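Local structure of poly-beta-1,6-N-acetyl-D-glucosamine N-deacetylase (Aggregatibacter actinomycetemcomitans, 4U10) at residues Ser143-Leu148 against Arg204-Pro209. The protein probably removes N-acetyl groups from the polysaccharide poly-beta-1,6-N-acetyl-D-glucosamine, through a polysaccharide deacetylase domain that binds zinc. Numbering follows the deposited sequence.
With ZN (zinc ion), chain C.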
loop_
_atom_site.group_PDB
_atom_site.type_symbol
_atom_site.label_atom_id
_atom_site.label_comp_id
_atom_site.label_asym_id
_atom_site.label_seq_id
_atom_site.Cartn_x
_atom_site.Cartn_y
_atom_site.Cartn_z
ATOM N N SER A 143 -3.699 -4.272 -4.445
ATOM C CA SER A 143 -4.758 -4.327 -3.448
ATOM C C SER A 143 -4.251 -3.928 -2.092
ATOM O O SER A 143 -3.051 -4.160 -1.744
ATOM C CB SER A 143 -5.284 -5.755 -3.366
ATOM O OG SER A 143 -6.302 -5.894 -2.424
ATOM N N HIS A 144 -5.202 -3.424 -1.273
ATOM C CA HIS A 144 -4.998 -3.115 0.140
ATOM C C HIS A 144 -6.271 -3.551 0.876
ATOM O O HIS A 144 -6.658 -2.951 1.890
ATOM C CB HIS A 144 -4.807 -1.615 0.288
ATOM C CG HIS A 144 -4.096 -1.154 1.531
ATOM N ND1 HIS A 144 -3.018 -1.805 2.099
ATOM C CD2 HIS A 144 -4.199 0.025 2.184
ATOM C CE1 HIS A 144 -2.549 -1.087 3.092
ATOM N NE2 HIS A 144 -3.237 0.041 3.148
ATOM N N THR A 145 -6.811 -4.688 0.430
ATOM C CA THR A 145 -8.060 -5.347 0.858
ATOM C C THR A 145 -9.230 -4.577 0.299
ATOM O O THR A 145 -9.034 -3.515 -0.227
ATOM C CB THR A 145 -8.216 -5.552 2.404
ATOM O OG1 THR A 145 -8.535 -4.298 2.993
ATOM C CG2 THR A 145 -6.890 -6.047 3.000
ATOM N N ASP A 146 -10.405 -5.231 0.267
ATOM C CA ASP A 146 -11.615 -4.580 -0.094
ATOM C C ASP A 146 -12.143 -3.723 1.079
ATOM O O ASP A 146 -12.283 -2.508 0.992
ATOM C CB ASP A 146 -12.690 -5.583 -0.598
ATOM C CG ASP A 146 -13.740 -4.881 -1.474
ATOM O OD1 ASP A 146 -13.351 -3.999 -2.300
ATOM O OD2 ASP A 146 -14.917 -5.263 -1.376
ATOM N N ASN A 147 -12.453 -4.381 2.154
ATOM C CA ASN A 147 -12.969 -3.733 3.353
ATOM C C ASN A 147 -12.406 -4.355 4.655
ATOM O O ASN A 147 -13.128 -4.610 5.604
ATOM C CB ASN A 147 -14.486 -3.776 3.332
ATOM C CG ASN A 147 -15.097 -2.996 4.465
ATOM O OD1 ASN A 147 -14.509 -2.085 4.936
ATOM N ND2 ASN A 147 -16.222 -3.406 4.933
ATOM N N LEU A 148 -11.091 -4.600 4.688
ATOM C CA LEU A 148 -10.403 -5.093 5.893
ATOM C C LEU A 148 -9.279 -4.154 6.393
ATOM O O LEU A 148 -8.300 -4.586 7.056
ATOM C CB LEU A 148 -9.924 -6.537 5.653
ATOM C CG LEU A 148 -10.984 -7.627 5.436
ATOM C CD1 LEU A 148 -10.342 -8.920 4.969
ATOM C CD2 LEU A 148 -11.909 -7.862 6.641
ATOM N N ARG A 204 -1.626 -7.802 -8.627
ATOM C CA ARG A 204 -0.732 -8.920 -8.383
ATOM C C ARG A 204 0.155 -8.693 -7.160
ATOM O O ARG A 204 1.145 -9.398 -6.922
ATOM C CB ARG A 204 0.098 -9.190 -9.638
ATOM C CG ARG A 204 0.723 -7.973 -10.204
ATOM C CD ARG A 204 1.460 -8.240 -11.542
ATOM N NE ARG A 204 2.047 -6.973 -11.977
ATOM C CZ ARG A 204 2.713 -6.783 -13.099
ATOM N NH1 ARG A 204 2.872 -7.798 -13.938
ATOM N NH2 ARG A 204 3.221 -5.574 -13.359
ATOM N N ILE A 205 -0.247 -7.751 -6.330
ATOM C CA ILE A 205 0.389 -7.490 -5.072
ATOM C C ILE A 205 -0.736 -7.275 -4.069
ATOM O O ILE A 205 -1.674 -6.585 -4.346
ATOM C CB ILE A 205 1.242 -6.191 -5.117
ATOM C CG1 ILE A 205 2.347 -6.233 -6.172
ATOM C CG2 ILE A 205 1.872 -5.796 -3.782
ATOM C CD1 ILE A 205 2.827 -4.826 -6.547
HETATM N N MSE A 206 -0.571 -7.855 -2.894
HETATM C CA MSE A 206 -1.360 -7.461 -1.695
HETATM C C MSE A 206 -0.501 -6.634 -0.817
HETATM O O MSE A 206 0.598 -7.065 -0.380
HETATM C CB MSE A 206 -1.972 -8.685 -1.045
HETATM C CG MSE A 206 -2.461 -8.454 0.404
HETATM SE SE MSE A 206 -3.995 -7.222 0.303
HETATM C CE MSE A 206 -5.322 -8.477 -0.225
ATOM N N VAL A 207 -0.987 -5.439 -0.463
ATOM C CA VAL A 207 -0.315 -4.675 0.548
ATOM C C VAL A 207 -1.081 -4.732 1.843
ATOM O O VAL A 207 -2.255 -4.334 1.904
ATOM C CB VAL A 207 -0.110 -3.203 0.103
ATOM C CG1 VAL A 207 0.694 -2.455 1.157
ATOM C CG2 VAL A 207 0.572 -3.109 -1.276
ATOM N N TRP A 208 -0.410 -5.126 2.929
ATOM C CA TRP A 208 -1.149 -5.405 4.186
ATOM C C TRP A 208 -1.431 -4.105 4.883
ATOM O O TRP A 208 -0.494 -3.277 5.042
ATOM C CB TRP A 208 -0.294 -6.277 5.104
ATOM C CG TRP A 208 0.110 -7.579 4.482
ATOM C CD1 TRP A 208 1.379 -8.021 4.278
ATOM C CD2 TRP A 208 -0.764 -8.625 4.023
ATOM N NE1 TRP A 208 1.338 -9.254 3.691
ATOM C CE2 TRP A 208 0.044 -9.643 3.515
ATOM C CE3 TRP A 208 -2.162 -8.778 3.948
ATOM C CZ2 TRP A 208 -0.483 -10.791 2.958
ATOM C CZ3 TRP A 208 -2.657 -9.892 3.414
ATOM C CH2 TRP A 208 -1.832 -10.900 2.923
ATOM N N PRO A 209 -2.697 -3.878 5.307
ATOM C CA PRO A 209 -2.969 -2.758 6.216
ATOM C C PRO A 209 -2.080 -2.813 7.441
ATOM O O PRO A 209 -1.970 -3.875 8.083
ATOM C CB PRO A 209 -4.448 -3.038 6.633
ATOM C CG PRO A 209 -5.033 -3.551 5.351
ATOM C CD PRO A 209 -3.960 -4.574 4.986
HETATM ZN ZN ZN C . -3.290 1.397 4.747
HETATM O O HOH W 1 -1.691 0.915 5.605
#
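Two backbone hydrogen bonds join Ser143 to the strand 205-207: Ser143 N donates to Ile205 O (3.1 Å) and Val207 N to Ser143 O (2.7 Å). Both backbone polar atoms of Ser143 thus grip the residues flanking Met206, the pattern of a single parallel bridge.

One side-chain bond extends this pairing. His144 ND1 donates to Val207 O at 2.6 Å with an N-H...O angle of 157°. The oxygen lies near the imidazole plane, whereas ND1 stands 53° above the carbonyl plane. Because ND1 carries the proton, NE2 can offer its lone pair to zinc, 2.1 Å away; the bond probably also restrains the ring's rotation. With CG anti to the backbone N (chi1 -158°), the ring is carried out beside the carbonyl carbon, and chi2 then turns ND1 to Val207 O and NE2 to the zinc.

Van der Waals contacts flank these bonds. Pro209 CG sits over one imidazole face, offset toward the rim, and the Thr145 methyl CG2 abuts Pro209 CD at 3.8 Å. Selenomethionine Met206, bent at chi2 and chi3, brings CE to 3.5 Å from Ser143 OG.

Polar bonds within the loop 143-148 form a further group. Ser143 OG bonds to Ser191 OG and accepts from Thr145 N, forming an ST turn. Thr145 OG1, bonded to His144 O, accepts from Leu148 N in an ST motif.

Asp75 and His149 join His144 and a water (1.9 Å from zinc) in completing the site. This Asp-His-His metal triad is the hallmark of the polysaccharide deacetylase (NodB homology) domain, and here the strand 205-207 supplies the second-shell carbonyl that probably helps to position His144.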